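Local coordinates for protein tRNA (adenine(58)-N(1))-methyltransferase TrmI (Thermus thermophilus, PDB 5C0O) that methylates N1 of adenosine 58 in tRNA using S-adenosyl-L-methionine and is required for growth at extreme temperatures, at residues 167-172 / 189-194; 96-101 / 120-125; 80-85 / 105-110. The protein carries 1 engineered substitution. All coordinates share one frame; numbering follows the deposited sequence.

After the smaller N-terminal domain and the linker that follows, the chain runs through helix 79-88, strand 96-100, helix 106-115 and strand 120-125. Contact 3 (80-85 / 105-110) joins the two helices, and contact 2 (96-101 / 120-125) joins the two strands, closing the loop through helix 106-115. Their segments alternate, so the two loops cross, and Glu-99 of contact 2 reaches Thr-108 of contact 3. Contact 1 (167-172 / 189-194) follows in series, closing a later loop through helix 178-184. It lies in the same sheet as contact 2, since strand 164-169 is the neighbour of strand 96-100. Met-85 of contact 3 packs against contact 1, and all three contacts border the S-adenosylmethionine site.

Contact 1. Residues 167-172 / 189-194; sequences VALDLM and RFLVAY. With SAM (S-adenosylmethionine), chain E.
Phe-190 O accepts the amide hydrogen of Val-167 (Val-167 N to Phe-190 O 3.2 Å), the first rung of a parallel beta ladder between neighbouring strands of the Rossmann-like methyltransferase sheet. The two strand segments diverge by 9°, their axes approaching to 4.9 Å. The ring of Phe-190 leaves this ladder and packs on Arg-250 of strand 245-251 and on Thr-62 of the second subunit.

Leu-191 follows, turning its CA hydrogen to Val-167 O and its side chain to the face that carries Val-167, Leu-169 and Ala-193. With CG anti to the backbone N (chi1 177°), its CD2 comes within 3.8 Å of Leu-169 CD1, and the two branched chains meet at a slant. Val-192 points to the other face, beside Ala-168, where Met-85 and Leu-88 of helix 79-88 cover it. Both its N-H and its C=O are bonded across the ladder: Val-192 N donates to Val-167 O, and Val-192 O receives Leu-169 N at 2.9 Å. Ala-193 then sets its methyl against CB of Leu-169.

Tyr-194 N continues the ladder to Leu-169 O. Its side chain runs alongside that of Asp-170, both pointing the same way, and Asp-170 OD1 sits at the ring edge 3.3 Å from Tyr-194 CD2, with carboxylate and ring planes 63° apart. The ring thus flanks a carboxylate that is part of the cofactor site: Asp-170 OD2 accepts a hydrogen bond from the amino N of S-adenosylmethionine at 2.6 Å. Next along that loop, Leu-171 brings CD2 to 3.5 Å from C5 of the cofactor adenine. A water whose very short approach to Tyr-194 O is doubtful in detail accepts a hydrogen bond from Leu-171 N at 3.0 Å.

Contact 2. Residues 96-101 / 120-125; sequences RVLEAG and LVESYE. With SAM (S-adenosylmethionine), chain E.
Strands 96-100 and 120-125 run parallel, 16° apart with axes 4.5 Å from each other at the closest, and form the two strands of a beta-alpha-beta unit with helix 106-115 in the Rossmann-like domain. Arg-96 pairs with Leu-120 at the start, and four backbone bonds follow. Among them the Glu-122 peptide groups bond twice to strand 96-100, N donating to Val-97 O at 2.8 Å and O receiving Glu-99 N.

On the face with Arg-96, the extended arginine lies beside Leu-120 and forms a salt bridge, Arg-96 NH2 to Glu-122 OE1, at 3.3 Å; the two flat groups are 83° apart. Tyr-164 and His-150 also bind this glutamate. With an alanine in place of Arg-96, the Glu-122 carboxylate would probably lose this cationic mate and Leu-120 the chain lying along it. Further on, Leu-98 CD1 meets the edge of the Tyr-124 ring, 3.6 Å from CE1.

At the strand end, the cofactor-binding Glu-125 lies at the ribose hydroxyls of S-adenosylmethionine, though its exact contact is doubtful. On the opposite face Val-97 packs on Val-121, and Ser-123 OG, hydrogen-bonded to Thr-102, lies 3.1 Å from Glu-99 OE1.

Contact 3. Residues 80-85 / 105-110; sequences KDASAM and GGLTLF. With SAM (S-adenosylmethionine), chain E.
Ala-82 sets its methyl against both Leu-107 and Phe-110, packing helix 79-88 on the start of helix 106-115, the helix that follows the glycine-rich cofactor loop of this Rossmann-like fold. The short helix segments cross at -41° with axes 9.5 Å apart.

The aromatic part is a CH-pi contact: Ala-82 CB stands over one face of the Phe-110 ring, 3.8 Å from its centroid and close to the ring normal. Leu-63 and Leu-67 of helix 63-67 also touch this ring, as does Thr-87 of the second subunit.

The aliphatic part centres on Leu-107. With CG anti to the backbone N (chi1 -179°), the two methyls touch helix 79-88: CD1 lies 3.7 Å from Ala-82 CB, while Met-85 SD comes to 4.0 Å from CD1, the thioether crossing the leucine at about a right angle.

No hydrogen bond joins the two segments; the amides at the start of helix 106-115 bind the cofactor instead. The S-adenosylmethionine carboxylate lies at this N-terminal end, where the helix dipole would probably favour it. Gly-105 N bonds weakly to cofactor O, and Gly-106 N weakly to both O and OXT. The bond that is both short and nearly straight runs from Leu-107 N to cofactor OXT, 2.8 Å with 156° at the hydrogen.

Contact 1. Residues 167-172 / 189-194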
loop_
_atom_site.group_PDB
_atom_site.type_symbol
_atom_site.label_atom_id
_atom_site.label_comp_id
_atom_site.label_asym_id
_atom_site.label_seq_id
_atom_site.Cartn_x
_atom_site.Cartn_y
_atom_site.Cartn_z
ATOM N N VAL A 167 -16.046 -20.807 8.149
ATOM C CA VAL A 167 -15.512 -20.548 9.478
ATOM C C VAL A 167 -14.707 -19.259 9.452
ATOM O O VAL A 167 -13.633 -19.202 8.849
ATOM C CB VAL A 167 -14.615 -21.698 9.987
ATOM C CG1 VAL A 167 -14.291 -21.491 11.457
ATOM C CG2 VAL A 167 -15.282 -23.050 9.772
ATOM N N ALA A 168 -15.242 -18.225 10.096
ATOM C CA ALA A 168 -14.574 -16.933 10.178
ATOM C C ALA A 168 -13.815 -16.843 11.494
ATOM O O ALA A 168 -14.405 -16.985 12.564
ATOM C CB ALA A 168 -15.582 -15.799 10.055
ATOM N N LEU A 169 -12.508 -16.609 11.412
ATOM C CA LEU A 169 -11.660 -16.602 12.600
ATOM C C LEU A 169 -10.993 -15.257 12.852
ATOM O O LEU A 169 -10.441 -14.638 11.943
ATOM C CB LEU A 169 -10.580 -17.681 12.489
ATOM C CG LEU A 169 -11.014 -19.146 12.576
ATOM C CD1 LEU A 169 -9.781 -20.024 12.529
ATOM C CD2 LEU A 169 -11.826 -19.439 13.834
ATOM N N ASP A 170 -11.060 -14.819 14.104
ATOM C CA ASP A 170 -10.257 -13.705 14.585
ATOM C C ASP A 170 -9.825 -13.998 16.016
ATOM O O ASP A 170 -10.492 -13.603 16.973
ATOM C CB ASP A 170 -11.028 -12.386 14.511
ATOM C CG ASP A 170 -10.199 -11.196 14.977
ATOM O OD1 ASP A 170 -9.015 -11.385 15.326
ATOM O OD2 ASP A 170 -10.729 -10.066 14.980
ATOM N N LEU A 171 -8.713 -14.713 16.147
ATOM C CA LEU A 171 -8.121 -14.993 17.448
ATOM C C LEU A 171 -6.609 -15.144 17.299
ATOM O O LEU A 171 -6.090 -15.192 16.183
ATOM C CB LEU A 171 -8.731 -16.251 18.079
ATOM C CG LEU A 171 -9.725 -17.080 17.258
ATOM C CD1 LEU A 171 -8.993 -17.988 16.278
ATOM C CD2 LEU A 171 -10.640 -17.883 18.171
ATOM N N MET A 172 -5.907 -15.213 18.425
ATOM C CA MET A 172 -4.448 -15.201 18.423
ATOM C C MET A 172 -3.848 -16.544 18.011
ATOM O O MET A 172 -2.749 -16.590 17.454
ATOM C CB MET A 172 -3.929 -14.806 19.807
ATOM N N ARG A 189 -15.394 -25.695 1.263
ATOM C CA ARG A 189 -15.692 -24.396 1.853
ATOM C C ARG A 189 -14.466 -23.823 2.538
ATOM O O ARG A 189 -13.464 -24.514 2.729
ATOM C CB ARG A 189 -16.853 -24.496 2.838
ATOM C CG ARG A 189 -18.158 -24.982 2.212
ATOM C CD ARG A 189 -18.495 -24.304 0.881
ATOM N NE ARG A 189 -18.975 -22.933 1.033
ATOM C CZ ARG A 189 -18.888 -21.991 0.097
ATOM N NH1 ARG A 189 -18.325 -22.254 -1.074
ATOM N NH2 ARG A 189 -19.376 -20.781 0.332
ATOM N N PHE A 190 -14.566 -22.552 2.911
ATOM C CA PHE A 190 -13.401 -21.770 3.290
ATOM C C PHE A 190 -13.313 -21.456 4.772
ATOM O O PHE A 190 -14.321 -21.322 5.467
ATOM C CB PHE A 190 -13.389 -20.461 2.504
ATOM C CG PHE A 190 -13.093 -20.635 1.046
ATOM C CD1 PHE A 190 -11.788 -20.684 0.598
ATOM C CD2 PHE A 190 -14.118 -20.750 0.126
ATOM C CE1 PHE A 190 -11.509 -20.843 -0.740
ATOM C CE2 PHE A 190 -13.843 -20.910 -1.219
ATOM C CZ PHE A 190 -12.537 -20.955 -1.651
ATOM N N LEU A 191 -12.073 -21.344 5.232
ATOM C CA LEU A 191 -11.757 -20.813 6.546
ATOM C C LEU A 191 -10.865 -19.607 6.324
ATOM O O LEU A 191 -9.781 -19.740 5.754
ATOM C CB LEU A 191 -11.057 -21.864 7.419
ATOM C CG LEU A 191 -10.583 -21.471 8.826
ATOM C CD1 LEU A 191 -10.454 -22.709 9.703
ATOM C CD2 LEU A 191 -9.254 -20.721 8.808
ATOM N N VAL A 192 -11.327 -18.430 6.739
ATOM C CA VAL A 192 -10.498 -17.232 6.679
ATOM C C VAL A 192 -10.166 -16.771 8.092
ATOM O O VAL A 192 -11.054 -16.668 8.941
ATOM C CB VAL A 192 -11.177 -16.082 5.919
ATOM C CG1 VAL A 192 -10.162 -14.982 5.634
ATOM C CG2 VAL A 192 -11.787 -16.577 4.622
ATOM N N ALA A 193 -8.886 -16.496 8.335
ATOM C CA ALA A 193 -8.420 -16.065 9.650
ATOM C C ALA A 193 -7.750 -14.697 9.588
ATOM O O ALA A 193 -7.008 -14.386 8.657
ATOM C CB ALA A 193 -7.466 -17.090 10.234
ATOM N N TYR A 194 -8.026 -13.897 10.610
ATOM C CA TYR A 194 -7.546 -12.527 10.726
ATOM C C TYR A 194 -6.324 -12.492 11.646
ATOM O O TYR A 194 -6.453 -12.698 12.853
ATOM C CB TYR A 194 -8.691 -11.659 11.259
ATOM C CG TYR A 194 -8.414 -10.188 11.450
ATOM C CD1 TYR A 194 -8.508 -9.299 10.391
ATOM C CD2 TYR A 194 -8.116 -9.680 12.705
ATOM C CE1 TYR A 194 -8.283 -7.949 10.573
ATOM C CE2 TYR A 194 -7.890 -8.333 12.898
ATOM C CZ TYR A 194 -7.974 -7.471 11.829
ATOM O OH TYR A 194 -7.750 -6.126 12.015
HETATM N N SAM E . -13.106 -9.097 14.789
HETATM C CA SAM E . -13.588 -9.316 16.154
HETATM C C SAM E . -14.744 -8.381 16.495
HETATM O O SAM E . -15.114 -8.237 17.660
HETATM O OXT SAM E . -15.324 -7.737 15.621
HETATM C CB SAM E . -12.473 -9.129 17.180
HETATM C CG SAM E . -12.267 -10.324 18.108
HETATM S SD SAM E . -11.096 -9.976 19.446
HETATM C CE SAM E . -9.647 -9.424 18.512
HETATM C "C5'" SAM E . -10.596 -11.644 19.946
HETATM C "C4'" SAM E . -11.614 -12.315 20.865
HETATM O "O4'" SAM E . -11.627 -13.701 20.611
HETATM C "C3'" SAM E . -11.310 -12.159 22.351
HETATM O "O3'" SAM E . -12.177 -11.208 22.921
HETATM C "C2'" SAM E . -11.556 -13.528 22.964
HETATM O "O2'" SAM E . -12.647 -13.478 23.858
HETATM C "C1'" SAM E . -11.927 -14.416 21.789
HETATM N N9 SAM E . -11.185 -15.687 21.753
HETATM C C8 SAM E . -9.827 -15.854 21.796
HETATM N N7 SAM E . -9.557 -17.177 21.719
HETATM C C5 SAM E . -10.723 -17.852 21.625
HETATM C C6 SAM E . -11.019 -19.204 21.522
HETATM N N6 SAM E . -10.038 -20.100 21.507
HETATM N N1 SAM E . -12.335 -19.609 21.437
HETATM C C2 SAM E . -13.348 -18.672 21.456
HETATM N N3 SAM E . -13.046 -17.330 21.559
HETATM C C4 SAM E . -11.755 -16.927 21.640
HETATM O O HOH W 1 -7.072 -14.981 13.598
#

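Contact 2. Residues 96-101 / 120-125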
loop_
_atom_site.group_PDB
_atom_site.type_symbol
_atom_site.label_atom_id
_atom_site.label_comp_id
_atom_site.label_asym_id
_atom_site.label_seq_id
_atom_site.Cartn_x
_atom_site.Cartn_y
_atom_site.Cartn_z
ATOM N N ARG A 96 -24.738 -20.960 6.632
ATOM C CA ARG A 96 -24.499 -21.144 8.057
ATOM C C ARG A 96 -23.004 -21.005 8.335
ATOM O O ARG A 96 -22.223 -21.893 7.991
ATOM C CB ARG A 96 -25.011 -22.516 8.505
ATOM C CG ARG A 96 -25.446 -22.586 9.958
ATOM C CD ARG A 96 -25.705 -24.025 10.375
ATOM N NE ARG A 96 -26.283 -24.120 11.714
ATOM C CZ ARG A 96 -26.302 -25.230 12.447
ATOM N NH1 ARG A 96 -25.763 -26.352 11.984
ATOM N NH2 ARG A 96 -26.855 -25.216 13.653
ATOM N N VAL A 97 -22.608 -19.892 8.948
ATOM C CA VAL A 97 -21.190 -19.589 9.131
ATOM C C VAL A 97 -20.789 -19.644 10.606
ATOM O O VAL A 97 -21.539 -19.227 11.488
ATOM C CB VAL A 97 -20.831 -18.201 8.530
ATOM C CG1 VAL A 97 -21.521 -17.062 9.284
ATOM C CG2 VAL A 97 -19.318 -18.005 8.495
ATOM N N LEU A 98 -19.599 -20.183 10.856
ATOM C CA LEU A 98 -19.060 -20.317 12.205
ATOM C C LEU A 98 -18.126 -19.148 12.512
ATOM O O LEU A 98 -17.420 -18.675 11.620
ATOM C CB LEU A 98 -18.315 -21.645 12.344
ATOM C CG LEU A 98 -18.063 -22.158 13.762
ATOM C CD1 LEU A 98 -19.319 -22.787 14.329
ATOM C CD2 LEU A 98 -16.921 -23.152 13.764
ATOM N N GLU A 99 -18.125 -18.676 13.758
ATOM C CA GLU A 99 -17.244 -17.572 14.146
ATOM C C GLU A 99 -16.585 -17.760 15.505
ATOM O O GLU A 99 -17.178 -18.309 16.432
ATOM C CB GLU A 99 -18.004 -16.244 14.160
ATOM C CG GLU A 99 -17.082 -15.028 14.343
ATOM C CD GLU A 99 -17.823 -13.732 14.618
ATOM O OE1 GLU A 99 -19.060 -13.759 14.777
ATOM O OE2 GLU A 99 -17.154 -12.680 14.684
ATOM N N ALA A 100 -15.346 -17.291 15.603
ATOM C CA ALA A 100 -14.671 -17.129 16.884
ATOM C C ALA A 100 -13.461 -16.204 16.701
ATOM O O ALA A 100 -12.718 -16.383 15.736
ATOM C CB ALA A 100 -14.236 -18.471 17.435
ATOM N N GLY A 101 -13.240 -15.219 17.579
ATOM C CA GLY A 101 -14.067 -14.923 18.740
ATOM C C GLY A 101 -14.957 -13.719 18.483
ATOM O O GLY A 101 -14.658 -12.901 17.614
ATOM N N LEU A 120 -27.644 -18.132 9.232
ATOM C CA LEU A 120 -27.273 -18.076 10.642
ATOM C C LEU A 120 -25.779 -17.831 10.859
ATOM O O LEU A 120 -24.940 -18.228 10.050
ATOM C CB LEU A 120 -27.687 -19.366 11.358
ATOM C CG LEU A 120 -27.562 -19.311 12.887
ATOM C CD1 LEU A 120 -28.899 -18.984 13.539
ATOM C CD2 LEU A 120 -26.966 -20.593 13.453
ATOM N N VAL A 121 -25.477 -17.164 11.971
ATOM C CA VAL A 121 -24.116 -16.929 12.428
ATOM C C VAL A 121 -23.903 -17.603 13.782
ATOM O O VAL A 121 -24.434 -17.149 14.797
ATOM C CB VAL A 121 -23.828 -15.421 12.546
ATOM C CG1 VAL A 121 -22.420 -15.164 13.100
ATOM C CG2 VAL A 121 -24.038 -14.735 11.197
ATOM N N GLU A 122 -23.124 -18.683 13.786
ATOM C CA GLU A 122 -22.852 -19.452 14.999
ATOM C C GLU A 122 -21.518 -19.008 15.608
ATOM O O GLU A 122 -20.454 -19.464 15.188
ATOM C CB GLU A 122 -22.835 -20.952 14.681
ATOM C CG GLU A 122 -23.198 -21.847 15.853
ATOM C CD GLU A 122 -24.689 -22.109 15.935
ATOM O OE1 GLU A 122 -25.240 -22.718 14.993
ATOM O OE2 GLU A 122 -25.310 -21.700 16.935
ATOM N N SER A 123 -21.586 -18.122 16.601
ATOM C CA SER A 123 -20.399 -17.425 17.104
ATOM C C SER A 123 -20.049 -17.776 18.549
ATOM O O SER A 123 -20.922 -17.814 19.419
ATOM C CB SER A 123 -20.603 -15.913 16.984
ATOM O OG SER A 123 -19.502 -15.207 17.528
ATOM N N TYR A 124 -18.758 -18.008 18.793
ATOM C CA TYR A 124 -18.259 -18.399 20.111
ATOM C C TYR A 124 -17.305 -17.360 20.703
ATOM O O TYR A 124 -16.446 -16.829 20.003
ATOM C CB TYR A 124 -17.547 -19.753 20.022
ATOM C CG TYR A 124 -18.451 -20.877 19.584
ATOM C CD1 TYR A 124 -18.830 -21.012 18.254
ATOM C CD2 TYR A 124 -18.931 -21.806 20.497
ATOM C CE1 TYR A 124 -19.656 -22.037 17.847
ATOM C CE2 TYR A 124 -19.764 -22.833 20.100
ATOM C CZ TYR A 124 -20.122 -22.945 18.773
ATOM O OH TYR A 124 -20.950 -23.965 18.368
ATOM N N GLU A 125 -17.464 -17.084 21.996
ATOM C CA GLU A 125 -16.553 -16.209 22.735
ATOM C C GLU A 125 -16.211 -16.860 24.069
ATOM O O GLU A 125 -17.086 -17.403 24.740
ATOM C CB GLU A 125 -17.172 -14.825 22.956
ATOM C CG GLU A 125 -16.279 -13.849 23.722
ATOM C CD GLU A 125 -14.912 -13.673 23.079
ATOM O OE1 GLU A 125 -14.836 -13.713 21.834
ATOM O OE2 GLU A 125 -13.914 -13.501 23.816
HETATM N N SAM E . -13.106 -9.097 14.789
HETATM C CA SAM E . -13.588 -9.316 16.154
HETATM C C SAM E . -14.744 -8.381 16.495
HETATM O O SAM E . -15.114 -8.237 17.660
HETATM O OXT SAM E . -15.324 -7.737 15.621
HETATM C CB SAM E . -12.473 -9.129 17.180
HETATM C CG SAM E . -12.267 -10.324 18.108
HETATM S SD SAM E . -11.096 -9.976 19.446
HETATM C CE SAM E . -9.647 -9.424 18.512
HETATM C "C5'" SAM E . -10.596 -11.644 19.946
HETATM C "C4'" SAM E . -11.614 -12.315 20.865
HETATM O "O4'" SAM E . -11.627 -13.701 20.611
HETATM C "C3'" SAM E . -11.310 -12.159 22.351
HETATM O "O3'" SAM E . -12.177 -11.208 22.921
HETATM C "C2'" SAM E . -11.556 -13.528 22.964
HETATM O "O2'" SAM E . -12.647 -13.478 23.858
HETATM C "C1'" SAM E . -11.927 -14.416 21.789
HETATM N N9 SAM E . -11.185 -15.687 21.753
HETATM C C8 SAM E . -9.827 -15.854 21.796
HETATM N N7 SAM E . -9.557 -17.177 21.719
HETATM C C5 SAM E . -10.723 -17.852 21.625
HETATM C C6 SAM E . -11.019 -19.204 21.522
HETATM N N6 SAM E . -10.038 -20.100 21.507
HETATM N N1 SAM E . -12.335 -19.609 21.437
HETATM C C2 SAM E . -13.348 -18.672 21.456
HETATM N N3 SAM E . -13.046 -17.330 21.559
HETATM C C4 SAM E . -11.755 -16.927 21.640
#

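Contact 3. Residues 80-85 / 105-110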
loop_
_atom_site.group_PDB
_atom_site.type_symbol
_atom_site.label_atom_id
_atom_site.label_comp_id
_atom_site.label_asym_id
_atom_site.label_seq_id
_atom_site.Cartn_x
_atom_site.Cartn_y
_atom_site.Cartn_z
ATOM N N LYS A 80 -12.461 -2.694 6.748
ATOM C CA LYS A 80 -11.899 -3.046 5.449
ATOM C C LYS A 80 -11.621 -4.544 5.373
ATOM O O LYS A 80 -11.775 -5.162 4.317
ATOM C CB LYS A 80 -10.615 -2.253 5.177
ATOM C CG LYS A 80 -9.476 -2.542 6.140
ATOM C CD LYS A 80 -8.218 -1.767 5.759
ATOM C CE LYS A 80 -6.962 -2.411 6.335
ATOM N NZ LYS A 80 -6.745 -3.794 5.821
ATOM N N ASP A 81 -11.222 -5.121 6.502
ATOM C CA ASP A 81 -10.872 -6.534 6.559
ATOM C C ASP A 81 -12.122 -7.393 6.675
ATOM O O ASP A 81 -12.260 -8.397 5.980
ATOM C CB ASP A 81 -9.933 -6.803 7.734
ATOM C CG ASP A 81 -8.649 -6.004 7.643
ATOM O OD1 ASP A 81 -8.061 -5.949 6.544
ATOM O OD2 ASP A 81 -8.229 -5.426 8.668
ATOM N N ALA A 82 -13.033 -6.989 7.557
ATOM C CA ALA A 82 -14.295 -7.698 7.739
ATOM C C ALA A 82 -15.057 -7.756 6.420
ATOM O O ALA A 82 -15.664 -8.773 6.083
ATOM C CB ALA A 82 -15.133 -7.021 8.810
ATOM N N SER A 83 -15.018 -6.652 5.684
ATOM C CA SER A 83 -15.649 -6.568 4.374
ATOM C C SER A 83 -15.081 -7.626 3.439
ATOM O O SER A 83 -15.827 -8.330 2.757
ATOM C CB SER A 83 -15.448 -5.174 3.771
ATOM O OG SER A 83 -16.172 -5.023 2.562
ATOM N N ALA A 84 -13.756 -7.733 3.419
ATOM C CA ALA A 84 -13.071 -8.653 2.518
ATOM C C ALA A 84 -13.257 -10.103 2.948
ATOM O O ALA A 84 -13.295 -11.002 2.109
ATOM C CB ALA A 84 -11.587 -8.308 2.442
ATOM N N MET A 85 -13.375 -10.326 4.254
ATOM C CA MET A 85 -13.512 -11.675 4.794
ATOM C C MET A 85 -14.817 -12.322 4.345
ATOM O O MET A 85 -14.865 -13.518 4.064
ATOM C CB MET A 85 -13.446 -11.652 6.324
ATOM C CG MET A 85 -12.043 -11.508 6.885
ATOM S SD MET A 85 -12.025 -11.432 8.683
ATOM C CE MET A 85 -11.668 -13.132 9.104
ATOM N N GLY A 105 -18.036 -7.900 18.768
ATOM C CA GLY A 105 -19.148 -8.188 17.879
ATOM C C GLY A 105 -19.126 -7.516 16.516
ATOM O O GLY A 105 -20.148 -7.481 15.832
ATOM N N GLY A 106 -17.973 -7.002 16.104
ATOM C CA GLY A 106 -17.879 -6.279 14.846
ATOM C C GLY A 106 -18.016 -7.162 13.622
ATOM O O GLY A 106 -18.893 -6.944 12.786
ATOM N N LEU A 107 -17.140 -8.156 13.511
ATOM C CA LEU A 107 -17.161 -9.078 12.381
ATOM C C LEU A 107 -18.494 -9.815 12.331
ATOM O O LEU A 107 -18.975 -10.185 11.261
ATOM C CB LEU A 107 -15.999 -10.068 12.486
ATOM C CG LEU A 107 -15.819 -11.116 11.385
ATOM C CD1 LEU A 107 -15.645 -10.468 10.018
ATOM C CD2 LEU A 107 -14.617 -11.986 11.728
ATOM N N THR A 108 -19.089 -10.009 13.505
ATOM C CA THR A 108 -20.384 -10.669 13.632
ATOM C C THR A 108 -21.462 -9.955 12.821
ATOM O O THR A 108 -22.264 -10.597 12.144
ATOM C CB THR A 108 -20.834 -10.730 15.106
ATOM O OG1 THR A 108 -19.696 -10.938 15.950
ATOM C CG2 THR A 108 -21.841 -11.851 15.319
ATOM N N LEU A 109 -21.476 -8.627 12.897
ATOM C CA LEU A 109 -22.473 -7.823 12.192
ATOM C C LEU A 109 -22.329 -7.952 10.680
ATOM O O LEU A 109 -23.324 -8.078 9.965
ATOM C CB LEU A 109 -22.359 -6.355 12.602
ATOM C CG LEU A 109 -22.836 -6.033 14.019
ATOM C CD1 LEU A 109 -22.213 -4.741 14.515
ATOM C CD2 LEU A 109 -24.351 -5.943 14.061
ATOM N N PHE A 110 -21.092 -7.912 10.197
ATOM C CA PHE A 110 -20.823 -8.123 8.779
ATOM C C PHE A 110 -21.324 -9.495 8.351
ATOM O O PHE A 110 -21.943 -9.642 7.298
ATOM C CB PHE A 110 -19.327 -7.991 8.483
ATOM C CG PHE A 110 -18.861 -6.569 8.336
ATOM C CD1 PHE A 110 -18.617 -5.787 9.452
ATOM C CD2 PHE A 110 -18.667 -6.016 7.082
ATOM C CE1 PHE A 110 -18.189 -4.482 9.319
ATOM C CE2 PHE A 110 -18.241 -4.708 6.943
ATOM C CZ PHE A 110 -18.000 -3.941 8.064
HETATM N N SAM E . -13.106 -9.097 14.789
HETATM C CA SAM E . -13.588 -9.316 16.154
HETATM C C SAM E . -14.744 -8.381 16.495
HETATM O O SAM E . -15.114 -8.237 17.660
HETATM O OXT SAM E . -15.324 -7.737 15.621
HETATM C CB SAM E . -12.473 -9.129 17.180
HETATM C CG SAM E . -12.267 -10.324 18.108
HETATM S SD SAM E . -11.096 -9.976 19.446
HETATM C CE SAM E . -9.647 -9.424 18.512
HETATM C "C5'" SAM E . -10.596 -11.644 19.946
HETATM C "C4'" SAM E . -11.614 -12.315 20.865
HETATM O "O4'" SAM E . -11.627 -13.701 20.611
HETATM C "C3'" SAM E . -11.310 -12.159 22.351
HETATM O "O3'" SAM E . -12.177 -11.208 22.921
HETATM C "C2'" SAM E . -11.556 -13.528 22.964
HETATM O "O2'" SAM E . -12.647 -13.478 23.858
HETATM C "C1'" SAM E . -11.927 -14.416 21.789
HETATM N N9 SAM E . -11.185 -15.687 21.753
HETATM C C8 SAM E . -9.827 -15.854 21.796
HETATM N N7 SAM E . -9.557 -17.177 21.719
HETATM C C5 SAM E . -10.723 -17.852 21.625
HETATM C C6 SAM E . -11.019 -19.204 21.522
HETATM N N6 SAM E . -10.038 -20.100 21.507
HETATM N N1 SAM E . -12.335 -19.609 21.437
HETATM C C2 SAM E . -13.348 -18.672 21.456
HETATM N N3 SAM E . -13.046 -17.330 21.559
HETATM C C4 SAM E . -11.755 -16.927 21.640
#